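Local coordinates for T9SS C-terminal target domain-containing protein (Bacteroides cellulosilyticus, PDB 5JVK) that probably hydrolyses O-glycosidic bonds in carbohydrate chains, as a glycoside hydrolase of family 39 from a gut symbiont, at residues A92-I97 and S404-A409; S413-Y418 and T440-A445; D426-V431 and A445-A450; I469-C474 and S490-Y495. All coordinates share one frame; numbering follows the deposited sequence.

Contact 1 of 4, residues A92-I97 and S404-A409; sequences AVVPEI and SYQAAA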
loop_
_atom_site.group_PDB
_atom_site.type_symbol
_atom_site.label_atom_id
_atom_site.label_comp_id
_atom_site.label_asym_id
_atom_site.label_seq_id
_atom_site.Cartn_x
_atom_site.Cartn_y
_atom_site.Cartn_z
ATOM N N ALA A 92 -15.021 -4.962 -8.046
ATOM C CA ALA A 92 -14.587 -5.539 -6.778
ATOM C C ALA A 92 -15.695 -5.423 -5.735
ATOM O O ALA A 92 -16.056 -4.317 -5.331
ATOM C CB ALA A 92 -13.324 -4.838 -6.293
ATOM N N VAL A 93 -16.238 -6.568 -5.316
ATOM C CA VAL A 93 -17.180 -6.636 -4.198
ATOM C C VAL A 93 -16.397 -7.065 -2.949
ATOM O O VAL A 93 -16.168 -8.257 -2.723
ATOM C CB VAL A 93 -18.352 -7.600 -4.493
ATOM C CG1 VAL A 93 -19.346 -7.609 -3.337
ATOM C CG2 VAL A 93 -19.041 -7.201 -5.793
ATOM N N VAL A 94 -15.996 -6.076 -2.150
ATOM C CA VAL A 94 -15.057 -6.275 -1.030
ATOM C C VAL A 94 -15.781 -6.326 0.317
ATOM O O VAL A 94 -16.908 -5.839 0.421
ATOM C CB VAL A 94 -13.963 -5.171 -0.993
ATOM C CG1 VAL A 94 -13.264 -5.068 -2.341
ATOM C CG2 VAL A 94 -14.523 -3.818 -0.558
ATOM N N PRO A 95 -15.138 -6.913 1.353
ATOM C CA PRO A 95 -15.751 -6.885 2.683
ATOM C C PRO A 95 -15.747 -5.482 3.278
ATOM O O PRO A 95 -14.822 -4.714 3.031
ATOM C CB PRO A 95 -14.861 -7.822 3.508
ATOM C CG PRO A 95 -13.552 -7.813 2.808
ATOM C CD PRO A 95 -13.882 -7.687 1.353
ATOM N N GLU A 96 -16.787 -5.160 4.041
ATOM C CA GLU A 96 -16.899 -3.865 4.703
ATOM C C GLU A 96 -16.075 -3.900 5.988
ATOM O O GLU A 96 -16.214 -4.829 6.787
ATOM C CB GLU A 96 -18.364 -3.557 5.013
ATOM C CG GLU A 96 -18.648 -2.100 5.331
ATOM C CD GLU A 96 -20.127 -1.833 5.566
ATOM O OE1 GLU A 96 -20.958 -2.227 4.713
ATOM O OE2 GLU A 96 -20.458 -1.221 6.605
ATOM N N ILE A 97 -15.215 -2.896 6.171
ATOM C CA ILE A 97 -14.334 -2.810 7.342
ATOM C C ILE A 97 -14.798 -1.657 8.237
ATOM O O ILE A 97 -15.038 -0.549 7.756
ATOM C CB ILE A 97 -12.850 -2.595 6.943
ATOM C CG1 ILE A 97 -12.433 -3.571 5.834
ATOM C CG2 ILE A 97 -11.938 -2.786 8.155
ATOM C CD1 ILE A 97 -11.075 -3.285 5.234
ATOM N N SER A 404 -5.134 -7.117 -7.168
ATOM C CA SER A 404 -4.407 -6.629 -5.997
ATOM C C SER A 404 -5.235 -5.719 -5.091
ATOM O O SER A 404 -5.010 -5.684 -3.876
ATOM C CB SER A 404 -3.121 -5.918 -6.422
ATOM O OG SER A 404 -3.397 -4.870 -7.330
ATOM N N TYR A 405 -6.183 -4.988 -5.677
ATOM C CA TYR A 405 -7.126 -4.186 -4.902
ATOM C C TYR A 405 -7.974 -5.069 -3.989
ATOM O O TYR A 405 -8.113 -4.785 -2.798
ATOM C CB TYR A 405 -8.042 -3.369 -5.818
ATOM C CG TYR A 405 -8.928 -2.423 -5.050
ATOM C CD1 TYR A 405 -10.128 -2.861 -4.486
ATOM C CD2 TYR A 405 -8.557 -1.097 -4.858
ATOM C CE1 TYR A 405 -10.935 -2.002 -3.762
ATOM C CE2 TYR A 405 -9.363 -0.227 -4.140
ATOM C CZ TYR A 405 -10.549 -0.687 -3.592
ATOM O OH TYR A 405 -11.343 0.169 -2.876
ATOM N N GLN A 406 -8.552 -6.121 -4.566
ATOM C CA GLN A 406 -9.373 -7.080 -3.825
ATOM C C GLN A 406 -8.569 -7.708 -2.688
ATOM O O GLN A 406 -9.054 -7.804 -1.560
ATOM C CB GLN A 406 -9.883 -8.184 -4.759
ATOM C CG GLN A 406 -10.935 -9.106 -4.148
ATOM C CD GLN A 406 -12.341 -8.525 -4.159
ATOM O OE1 GLN A 406 -12.658 -7.629 -4.940
ATOM N NE2 GLN A 406 -13.198 -9.053 -3.290
ATOM N N ALA A 407 -7.347 -8.135 -2.999
ATOM C CA ALA A 407 -6.447 -8.735 -2.006
ATOM C C ALA A 407 -6.127 -7.791 -0.848
ATOM O O ALA A 407 -6.041 -8.232 0.293
ATOM C CB ALA A 407 -5.161 -9.202 -2.673
ATOM N N ALA A 408 -5.961 -6.502 -1.149
ATOM C CA ALA A 408 -5.707 -5.475 -0.130
ATOM C C ALA A 408 -6.894 -5.281 0.820
ATOM O O ALA A 408 -6.718 -5.222 2.038
ATOM C CB ALA A 408 -5.347 -4.152 -0.791
ATOM N N ALA A 409 -8.094 -5.174 0.257
ATOM C CA ALA A 409 -9.313 -5.010 1.054
ATOM C C ALA A 409 -9.562 -6.213 1.961
ATOM O O ALA A 409 -9.903 -6.050 3.139
ATOM C CB ALA A 409 -10.513 -4.775 0.148
#

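Contact 2 of 4, residues S413-Y418 and T440-A445; sequences SLLKNY and TTFYTA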
loop_
_atom_site.group_PDB
_atom_site.type_symbol
_atom_site.label_atom_id
_atom_site.label_comp_id
_atom_site.label_asym_id
_atom_site.label_seq_id
_atom_site.Cartn_x
_atom_site.Cartn_y
_atom_site.Cartn_z
ATOM N N SER A 413 -9.228 -6.440 6.087
ATOM C CA SER A 413 -10.404 -6.833 6.883
ATOM C C SER A 413 -10.130 -7.955 7.892
ATOM O O SER A 413 -10.798 -8.037 8.924
ATOM C CB SER A 413 -11.564 -7.249 5.970
ATOM O OG SER A 413 -11.352 -8.538 5.423
ATOM N N LEU A 414 -9.162 -8.814 7.581
ATOM C CA LEU A 414 -8.778 -9.924 8.460
ATOM C C LEU A 414 -7.703 -9.538 9.470
ATOM O O LEU A 414 -7.843 -9.847 10.649
ATOM C CB LEU A 414 -8.321 -11.123 7.625
ATOM C CG LEU A 414 -9.511 -11.917 7.060
ATOM C CD1 LEU A 414 -9.344 -12.268 5.588
ATOM C CD2 LEU A 414 -9.754 -13.156 7.906
ATOM N N LEU A 415 -6.639 -8.879 9.004
ATOM C CA LEU A 415 -5.530 -8.431 9.873
ATOM C C LEU A 415 -5.987 -7.499 10.989
ATOM O O LEU A 415 -5.632 -7.699 12.149
ATOM C CB LEU A 415 -4.439 -7.704 9.069
ATOM C CG LEU A 415 -3.325 -8.538 8.434
ATOM C CD1 LEU A 415 -2.531 -7.698 7.443
ATOM C CD2 LEU A 415 -2.404 -9.118 9.500
ATOM N N LYS A 416 -6.759 -6.481 10.614
ATOM C CA LYS A 416 -7.169 -5.414 11.526
ATOM C C LYS A 416 -5.935 -4.882 12.283
ATOM O O LYS A 416 -4.962 -4.483 11.645
ATOM C CB LYS A 416 -8.286 -5.901 12.464
ATOM C CG LYS A 416 -9.547 -6.415 11.789
ATOM C CD LYS A 416 -10.595 -6.739 12.847
ATOM C CE LYS A 416 -11.915 -7.196 12.251
ATOM N NZ LYS A 416 -11.873 -8.626 11.844
ATOM N N ASN A 417 -5.957 -4.897 13.618
ATOM C CA ASN A 417 -4.789 -4.575 14.424
ATOM C C ASN A 417 -4.429 -5.731 15.352
ATOM O O ASN A 417 -3.905 -5.521 16.448
ATOM C CB ASN A 417 -5.067 -3.291 15.195
ATOM C CG ASN A 417 -5.083 -2.086 14.289
ATOM O OD1 ASN A 417 -6.127 -1.498 14.015
ATOM N ND2 ASN A 417 -3.914 -1.732 13.792
ATOM N N TYR A 418 -4.685 -6.954 14.887
ATOM C CA TYR A 418 -4.340 -8.160 15.635
ATOM C C TYR A 418 -2.824 -8.363 15.632
ATOM O O TYR A 418 -2.157 -8.061 14.643
ATOM C CB TYR A 418 -5.024 -9.394 15.027
ATOM C CG TYR A 418 -6.539 -9.416 15.127
ATOM C CD1 TYR A 418 -7.186 -9.178 16.341
ATOM C CD2 TYR A 418 -7.327 -9.720 14.013
ATOM C CE1 TYR A 418 -8.572 -9.215 16.437
ATOM C CE2 TYR A 418 -8.713 -9.762 14.100
ATOM C CZ TYR A 418 -9.332 -9.509 15.312
ATOM O OH TYR A 418 -10.705 -9.546 15.405
ATOM N N THR A 440 -6.097 -16.358 19.852
ATOM C CA THR A 440 -6.019 -16.412 18.392
ATOM C C THR A 440 -7.385 -16.109 17.762
ATOM O O THR A 440 -8.383 -16.726 18.130
ATOM C CB THR A 440 -5.515 -17.798 17.934
ATOM O OG1 THR A 440 -4.184 -17.997 18.425
ATOM C CG2 THR A 440 -5.512 -17.933 16.409
ATOM N N THR A 441 -7.413 -15.159 16.823
ATOM C CA THR A 441 -8.647 -14.746 16.134
ATOM C C THR A 441 -8.749 -15.261 14.692
ATOM O O THR A 441 -9.857 -15.473 14.200
ATOM C CB THR A 441 -8.820 -13.213 16.125
ATOM O OG1 THR A 441 -7.732 -12.598 15.422
ATOM C CG2 THR A 441 -8.886 -12.676 17.546
ATOM N N PHE A 442 -7.613 -15.430 14.013
ATOM C CA PHE A 442 -7.586 -16.109 12.715
ATOM C C PHE A 442 -6.227 -16.735 12.402
ATOM O O PHE A 442 -5.207 -16.371 12.999
ATOM C CB PHE A 442 -8.015 -15.155 11.586
ATOM C CG PHE A 442 -6.950 -14.173 11.159
ATOM C CD1 PHE A 442 -6.753 -12.989 11.857
ATOM C CD2 PHE A 442 -6.161 -14.425 10.041
ATOM C CE1 PHE A 442 -5.780 -12.082 11.458
ATOM C CE2 PHE A 442 -5.187 -13.520 9.640
ATOM C CZ PHE A 442 -4.995 -12.347 10.350
ATOM N N TYR A 443 -6.244 -17.691 11.472
ATOM C CA TYR A 443 -5.037 -18.304 10.918
ATOM C C TYR A 443 -4.985 -17.965 9.441
ATOM O O TYR A 443 -6.027 -17.903 8.796
ATOM C CB TYR A 443 -5.057 -19.828 11.076
ATOM C CG TYR A 443 -5.328 -20.299 12.483
ATOM C CD1 TYR A 443 -6.633 -20.383 12.971
ATOM C CD2 TYR A 443 -4.282 -20.662 13.333
ATOM C CE1 TYR A 443 -6.888 -20.807 14.266
ATOM C CE2 TYR A 443 -4.528 -21.091 14.630
ATOM C CZ TYR A 443 -5.832 -21.157 15.094
ATOM O OH TYR A 443 -6.090 -21.577 16.379
ATOM N N THR A 444 -3.785 -17.744 8.908
ATOM C CA THR A 444 -3.602 -17.571 7.464
ATOM C C THR A 444 -2.700 -18.673 6.939
ATOM O O THR A 444 -1.815 -19.137 7.653
ATOM C CB THR A 444 -3.034 -16.186 7.079
ATOM O OG1 THR A 444 -3.005 -16.071 5.651
ATOM C CG2 THR A 444 -1.626 -15.961 7.632
ATOM N N ALA A 445 -2.927 -19.086 5.695
ATOM C CA ALA A 445 -2.151 -20.166 5.094
ATOM C C ALA A 445 -1.932 -19.943 3.605
ATOM O O ALA A 445 -2.854 -19.560 2.887
ATOM C CB ALA A 445 -2.831 -21.504 5.333
#

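Contact 3 of 4, residues D426-V431 and A445-A450; sequences DGVNKV and AWTTKA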
loop_
_atom_site.group_PDB
_atom_site.type_symbol
_atom_site.label_atom_id
_atom_site.label_comp_id
_atom_site.label_asym_id
_atom_site.label_seq_id
_atom_site.Cartn_x
_atom_site.Cartn_y
_atom_site.Cartn_z
ATOM N N ASP A 426 6.163 -23.332 8.724
ATOM C CA ASP A 426 7.065 -22.365 8.104
ATOM C C ASP A 426 7.757 -23.023 6.912
ATOM O O ASP A 426 7.614 -24.228 6.697
ATOM C CB ASP A 426 8.095 -21.895 9.143
ATOM C CG ASP A 426 8.617 -20.486 8.883
ATOM O OD1 ASP A 426 8.516 -19.980 7.743
ATOM O OD2 ASP A 426 9.141 -19.879 9.841
ATOM N N GLY A 427 8.476 -22.227 6.126
ATOM C CA GLY A 427 9.245 -22.726 4.989
ATOM C C GLY A 427 8.491 -22.549 3.684
ATOM O O GLY A 427 7.946 -21.475 3.421
ATOM N N VAL A 428 8.460 -23.607 2.877
ATOM C CA VAL A 428 7.780 -23.604 1.578
ATOM C C VAL A 428 6.300 -23.255 1.748
ATOM O O VAL A 428 5.763 -22.447 0.987
ATOM C CB VAL A 428 7.954 -24.964 0.852
ATOM C CG1 VAL A 428 7.027 -25.095 -0.353
ATOM C CG2 VAL A 428 9.398 -25.133 0.404
ATOM N N ASN A 429 5.663 -23.870 2.743
ATOM C CA ASN A 429 4.286 -23.558 3.135
ATOM C C ASN A 429 4.293 -22.782 4.449
ATOM O O ASN A 429 5.177 -22.979 5.283
ATOM C CB ASN A 429 3.476 -24.848 3.291
ATOM C CG ASN A 429 3.476 -25.696 2.029
ATOM O OD1 ASN A 429 3.317 -25.180 0.926
ATOM N ND2 ASN A 429 3.661 -26.998 2.187
ATOM N N LYS A 430 3.308 -21.903 4.623
ATOM C CA LYS A 430 3.176 -21.074 5.821
ATOM C C LYS A 430 1.803 -21.274 6.422
ATOM O O LYS A 430 0.815 -21.246 5.698
ATOM C CB LYS A 430 3.331 -19.586 5.479
ATOM C CG LYS A 430 4.673 -18.962 5.822
ATOM C CD LYS A 430 5.714 -19.214 4.752
ATOM C CE LYS A 430 6.878 -18.252 4.895
ATOM N NZ LYS A 430 7.905 -18.514 3.854
ATOM N N VAL A 431 1.749 -21.475 7.737
ATOM C CA VAL A 431 0.504 -21.399 8.505
ATOM C C VAL A 431 0.797 -20.553 9.744
ATOM O O VAL A 431 1.594 -20.953 10.593
ATOM C CB VAL A 431 -0.038 -22.788 8.908
ATOM C CG1 VAL A 431 -1.375 -22.649 9.636
ATOM C CG2 VAL A 431 -0.207 -23.676 7.680
ATOM N N ALA A 445 -2.927 -19.086 5.695
ATOM C CA ALA A 445 -2.151 -20.166 5.094
ATOM C C ALA A 445 -1.932 -19.943 3.605
ATOM O O ALA A 445 -2.854 -19.560 2.887
ATOM C CB ALA A 445 -2.831 -21.504 5.333
ATOM N N TRP A 446 -0.702 -20.177 3.159
ATOM C CA TRP A 446 -0.349 -20.099 1.747
ATOM C C TRP A 446 0.864 -20.972 1.451
ATOM O O TRP A 446 1.549 -21.433 2.368
ATOM C CB TRP A 446 -0.088 -18.642 1.324
ATOM C CG TRP A 446 1.204 -18.018 1.813
ATOM C CD1 TRP A 446 2.432 -18.113 1.230
ATOM C CD2 TRP A 446 1.372 -17.174 2.959
ATOM N NE1 TRP A 446 3.357 -17.398 1.945
ATOM C CE2 TRP A 446 2.735 -16.815 3.015
ATOM C CE3 TRP A 446 0.504 -16.698 3.951
ATOM C CZ2 TRP A 446 3.254 -15.993 4.021
ATOM C CZ3 TRP A 446 1.023 -15.877 4.954
ATOM C CH2 TRP A 446 2.386 -15.536 4.980
ATOM N N THR A 447 1.114 -21.187 0.164
ATOM C CA THR A 447 2.305 -21.890 -0.296
ATOM C C THR A 447 3.107 -20.975 -1.215
ATOM O O THR A 447 2.535 -20.164 -1.944
ATOM C CB THR A 447 1.968 -23.223 -1.010
ATOM O OG1 THR A 447 3.182 -23.879 -1.404
ATOM C CG2 THR A 447 1.082 -23.028 -2.244
ATOM N N THR A 448 4.431 -21.109 -1.161
ATOM C CA THR A 448 5.325 -20.435 -2.100
ATOM C C THR A 448 5.383 -21.144 -3.466
ATOM O O THR A 448 5.848 -20.561 -4.443
ATOM C CB THR A 448 6.750 -20.313 -1.525
ATOM O OG1 THR A 448 7.254 -21.611 -1.185
ATOM C CG2 THR A 448 6.742 -19.436 -0.282
ATOM N N LYS A 449 4.918 -22.392 -3.534
ATOM C CA LYS A 449 4.943 -23.158 -4.784
ATOM C C LYS A 449 3.888 -22.652 -5.769
ATOM O O LYS A 449 2.700 -22.608 -5.443
ATOM C CB LYS A 449 4.755 -24.654 -4.505
ATOM C CG LYS A 449 5.940 -25.268 -3.776
ATOM C CD LYS A 449 5.646 -26.652 -3.221
ATOM C CE LYS A 449 5.459 -27.689 -4.317
ATOM N NZ LYS A 449 5.667 -29.072 -3.798
ATOM N N ALA A 450 4.342 -22.277 -6.968
ATOM C CA ALA A 450 3.489 -21.695 -8.013
ATOM C C ALA A 450 2.299 -22.580 -8.378
ATOM O O ALA A 450 1.167 -22.105 -8.491
ATOM C CB ALA A 450 4.317 -21.409 -9.255
#

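Contact 4 of 4, residues I469-C474 and S490-Y495; sequences IDWQGC and SILPQY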
loop_
_atom_site.group_PDB
_atom_site.type_symbol
_atom_site.label_atom_id
_atom_site.label_comp_id
_atom_site.label_asym_id
_atom_site.label_seq_id
_atom_site.Cartn_x
_atom_site.Cartn_y
_atom_site.Cartn_z
ATOM N N ILE A 469 -12.097 -18.597 4.657
ATOM C CA ILE A 469 -12.204 -17.502 3.685
ATOM C C ILE A 469 -10.976 -17.545 2.775
ATOM O O ILE A 469 -9.865 -17.760 3.257
ATOM C CB ILE A 469 -12.252 -16.119 4.391
ATOM C CG1 ILE A 469 -13.300 -16.095 5.519
ATOM C CG2 ILE A 469 -12.509 -14.996 3.387
ATOM C CD1 ILE A 469 -14.729 -16.361 5.079
ATOM N N ASP A 470 -11.171 -17.349 1.471
ATOM C CA ASP A 470 -10.047 -17.289 0.516
ATOM C C ASP A 470 -9.529 -15.843 0.377
ATOM O O ASP A 470 -10.020 -14.939 1.053
ATOM C CB ASP A 470 -10.432 -17.926 -0.838
ATOM C CG ASP A 470 -11.406 -17.080 -1.659
ATOM O OD1 ASP A 470 -11.932 -16.065 -1.154
ATOM O OD2 ASP A 470 -11.651 -17.440 -2.830
ATOM N N TRP A 471 -8.555 -15.631 -0.508
ATOM C CA TRP A 471 -7.967 -14.296 -0.767
ATOM C C TRP A 471 -8.967 -13.206 -1.182
ATOM O O TRP A 471 -8.660 -12.013 -1.122
ATOM C CB TRP A 471 -6.913 -14.404 -1.874
ATOM C CG TRP A 471 -7.511 -14.574 -3.248
ATOM C CD1 TRP A 471 -7.976 -15.726 -3.804
ATOM C CD2 TRP A 471 -7.728 -13.544 -4.222
ATOM N NE1 TRP A 471 -8.462 -15.482 -5.066
ATOM C CE2 TRP A 471 -8.325 -14.150 -5.346
ATOM C CE3 TRP A 471 -7.479 -12.166 -4.250
ATOM C CZ2 TRP A 471 -8.670 -13.428 -6.492
ATOM C CZ3 TRP A 471 -7.822 -11.450 -5.390
ATOM C CH2 TRP A 471 -8.412 -12.083 -6.496
ATOM N N GLN A 472 -10.150 -13.650 -1.594
ATOM C CA GLN A 472 -11.141 -12.883 -2.329
ATOM C C GLN A 472 -12.303 -12.411 -1.447
ATOM O O GLN A 472 -13.101 -11.569 -1.874
ATOM C CB GLN A 472 -11.702 -13.826 -3.392
ATOM C CG GLN A 472 -11.932 -13.236 -4.753
ATOM C CD GLN A 472 -12.390 -14.288 -5.748
ATOM O OE1 GLN A 472 -12.499 -15.470 -5.427
ATOM N NE2 GLN A 472 -12.638 -13.866 -6.964
ATOM N N GLY A 473 -12.404 -12.968 -0.235
ATOM C CA GLY A 473 -13.572 -12.798 0.626
ATOM C C GLY A 473 -14.603 -13.912 0.500
ATOM O O GLY A 473 -15.537 -13.975 1.300
ATOM N N CYS A 474 -14.437 -14.790 -0.490
ATOM C CA CYS A 474 -15.376 -15.883 -0.739
ATOM C C CYS A 474 -15.263 -16.934 0.362
ATOM O O CYS A 474 -14.161 -17.354 0.707
ATOM C CB CYS A 474 -15.122 -16.515 -2.120
ATOM S SG CYS A 474 -15.875 -18.141 -2.384
ATOM N N SER A 490 -2.595 -22.160 -2.279
ATOM C CA SER A 490 -2.078 -21.473 -3.453
ATOM C C SER A 490 -1.135 -20.358 -3.006
ATOM O O SER A 490 -0.937 -20.134 -1.806
ATOM C CB SER A 490 -3.228 -20.894 -4.289
ATOM O OG SER A 490 -3.832 -19.779 -3.656
ATOM N N ILE A 491 -0.558 -19.667 -3.982
ATOM C CA ILE A 491 0.216 -18.447 -3.717
ATOM C C ILE A 491 -0.619 -17.371 -3.006
ATOM O O ILE A 491 -0.083 -16.601 -2.208
ATOM C CB ILE A 491 0.888 -17.873 -4.998
ATOM C CG1 ILE A 491 -0.142 -17.435 -6.054
ATOM C CG2 ILE A 491 1.865 -18.889 -5.586
ATOM C CD1 ILE A 491 0.473 -16.725 -7.240
ATOM N N LEU A 492 -1.921 -17.343 -3.291
ATOM C CA LEU A 492 -2.857 -16.415 -2.660
ATOM C C LEU A 492 -3.227 -16.917 -1.264
ATOM O O LEU A 492 -3.727 -18.032 -1.136
ATOM C CB LEU A 492 -4.123 -16.298 -3.503
ATOM C CG LEU A 492 -3.938 -15.778 -4.937
ATOM C CD1 LEU A 492 -5.015 -16.329 -5.864
ATOM C CD2 LEU A 492 -3.918 -14.256 -4.944
ATOM N N PRO A 493 -2.982 -16.109 -0.212
ATOM C CA PRO A 493 -3.338 -16.590 1.124
ATOM C C PRO A 493 -4.831 -16.829 1.331
ATOM O O PRO A 493 -5.661 -16.094 0.789
ATOM C CB PRO A 493 -2.858 -15.463 2.048
ATOM C CG PRO A 493 -1.785 -14.783 1.285
ATOM C CD PRO A 493 -2.226 -14.842 -0.144
ATOM N N GLN A 494 -5.146 -17.868 2.101
ATOM C CA GLN A 494 -6.497 -18.109 2.593
ATOM C C GLN A 494 -6.464 -18.016 4.109
ATOM O O GLN A 494 -5.391 -18.044 4.714
ATOM C CB GLN A 494 -7.029 -19.467 2.124
ATOM C CG GLN A 494 -6.373 -20.684 2.761
ATOM C CD GLN A 494 -6.652 -21.954 1.987
ATOM O OE1 GLN A 494 -7.406 -22.810 2.440
ATOM N NE2 GLN A 494 -6.050 -22.077 0.808
ATOM N N TYR A 495 -7.644 -17.916 4.714
ATOM C CA TYR A 495 -7.778 -17.559 6.119
ATOM C C TYR A 495 -8.806 -18.433 6.841
ATOM O O TYR A 495 -9.893 -18.680 6.313
ATOM C CB TYR A 495 -8.198 -16.091 6.235
ATOM C CG TYR A 495 -7.389 -15.134 5.384
ATOM C CD1 TYR A 495 -6.193 -14.596 5.851
ATOM C CD2 TYR A 495 -7.821 -14.770 4.110
ATOM C CE1 TYR A 495 -5.450 -13.716 5.075
ATOM C CE2 TYR A 495 -7.090 -13.891 3.326
ATOM C CZ TYR A 495 -5.902 -13.368 3.811
ATOM O OH TYR A 495 -5.173 -12.500 3.036
HETATM O O HOH W 1 -6.214 -11.392 0.546
HETATM O O HOH W 2 -7.038 -17.820 -1.243
#

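Contact 1 of 4, residues A92-I97 and S404-A409
Gln-406 lays its amide across the end of strand 92-94, its side chain sliding past that of Val-94 in the opposite direction. CG stands opposite the backbone N (chi1 -170°), and a bend at the next torsion (chi2 81°) turns the amide in toward the strand. NE2 then donates to Val-93 O at 3.1 Å. The bond is nearly straight at the hydrogen, and the acceptor lies in the plane of the amide, but the donor stands well above the carbonyl plane of Val-93 and so does not meet a lone pair. The same NE2 also bonds to Gln-472 O, so one nitrogen joins two separate backbone carbonyls. On the other arm of the amide, OE1 presses against Ala-92 CB at 3.2 Å. The strand is the end of 83-94, from the N-terminal beta sheet, while the helix is part of 403-415, which follows the eighth strand of the (beta/alpha)8 barrel; the axes of strand 92-94 and helix 404-409 run almost parallel (5°), 8.8 Å apart at closest approach. One turn along from Gln-406, the small Ala-409 lets the strand come close: its CB touches Val-94 CB at 3.7 Å and faces both methyls of that valine. Val-94 CG1 also reaches the edge of the Tyr-405 ring, 4.1 Å from CE1, and the hydroxyl of this tyrosine is hydrogen-bonded to Leu-124 O. Beyond the strand, Ile-97 brings CD1 to 3.7 Å from Ala-409 O, while Pro-95 CG approaches the same oxygen from further off and also packs on Val-410 and Ser-413 of the helix.

Contact 2 of 4, residues S413-Y418 and T440-A445
Phe-442 carries CG between its backbone N and carbonyl carbon (chi1 77°), and Tyr-418 turns CG opposite its own carbonyl carbon (chi1 -66°); the two rings are thereby brought together with Tyr-418 CD2 at the edge of the phenylalanine ring, 3.8 Å from Phe-442 CE1. Thr-441 covers one face of the tyrosine. Its OG1 lies over the ring centre, 3.2 Å from Tyr-418 CD2, and its CB makes a CH-pi contact 4.0 Å from the centroid of the Tyr-418 ring. That strand neighbours both turn toward 413-418, Phe-442 to the helix end and Thr-441 to Tyr-418 after it, is consistent with a classic beta bulge, in which the two together face Phe-434. The phenylalanine pushes into the C-terminal turn of the helix: Leu-414 CB lies over one face, Leu-414 O is 3.1 Å from Phe-442 CE1, and Leu-415 CD2 is 4.2 Å from Phe-442 CZ. Leu-414 O also lies in the plane of the tyrosine ring, at its edge. The helix ends at Leu-415; Lys-416, with positive phi, leaves it and turns NZ back to Ser-413 O, 3.2 Å away. Arg-365 of helix 350-366 holds the carbonyls of Lys-416 and Tyr-418. The contact thus sets the end of helix 403-415 against strand 439-447, with the Phe-434 ring of strand 429-436 meeting that of Phe-442, their planes about 10° apart, and Tyr-495 of strand 494-498 packed against Leu-414 and Phe-442.

Contact 3 of 4, residues D426-V431 and A445-A450
Lys-430 runs out over the indole of Trp-446. Its CB sits over the six-membered ring in a CH-pi contact, 3.9 Å from the centroid, and a bend at chi2 (83°) keeps the chain on the indole: CG lies 3.8 Å from Trp-446 CZ2, and CD has moved on toward NE1. From there the extended end carries NZ past the ring to Gly-427 O, at 3.0 Å in the carbonyl plane, and into a salt bridge with Asp-297. Trp-446 NE1 bonds to the same carboxylate oxygen, so the lysine and the indole share one acceptor. Without the indole, as with a leucine at this position, Lys-430 is likely to lose the flat surface under its chain, and Asp-297 the indole N-H. The pair belongs to the beta hairpin of strands 429-436 and 439-447, with Lys-430 N to Trp-446 O (2.9 Å) and Trp-446 N to Lys-430 O (3.1 Å) closing the hydrogen-bonded pair. On the other face Asn-429 and Thr-447 lie side by side, and Thr-447 OG1 donates to Asn-429 OD1 at 2.7 Å while accepting from Lys-449 N in an ST turn. Where the strands part, Val-428 O takes two bonds from Thr-448, one from N and one from OG1, the latter on a lone pair at 2.8 Å. Val-428 CG1 packs against Lys-449 CD at 3.5 Å.

Contact 4 of 4, residues I469-C474 and S490-Y495
Trp-471 and Leu-492 lie side by side, with the leucine CD1 over one face of the indole, 3.7 Å from the centroid of the five-membered ring. Trp-471 CG sits between the backbone N and the carbonyl carbon (chi1 74°), which places the indole alongside the leucine. The opposite face is covered by Gln-472 CG. A gap between Leu-492 and Gln-472 would probably open if a serine replaced Trp-471, and Tyr-45, which meets the indole edge-to-face, would lose its partner. At the start of the loop, Ile-469 and Tyr-495 form an antiparallel hydrogen-bonded pair, Ile-469 N to Tyr-495 O at 2.8 Å and Tyr-495 N to Ile-469 O at 2.7 Å. The chain then leaves the strand in a type I turn from Asp-470 to Gly-473. Within it Asp-470 OD1 accepts from Gln-472 N at 3.0 Å, an Asx turn that sets the backbone carrying the indole. Two waters bridge the segments: one accepts from Trp-471 N at 2.8 Å and donates to Pro-493 O, the other donates to Trp-471 O at 3.0 Å and accepts from Tyr-495 OH. The first water takes the place of a direct backbone bond and the second ties in the tyrosine hydroxyl; together they give both backbone polar atoms of the buried tryptophan a partner.

Along the chain, contact 1 closes first, contacts 2 and 3 alternate their segments, and contact 4 comes last. Contacts 1 and 2 use successive parts of helix 403-415, their centres about 15 Å apart. Contacts 2, 3 and 4 reach the six-stranded antiparallel sheet that follows the barrel, in which strand 439-447 lies between 429-436 and 494-498; contacts 2 and 3 share Ala-445. Contact 4 is central, its centre about 11 Å from that of contact 1, 12 Å from contact 2 and 13 Å from contact 3. Contacts 1, 2 and 4 thus gather the N-terminal sheet and the six-stranded sheet about helix 403-415 of the barrel domain, while contact 3 lies further out within the latter sheet.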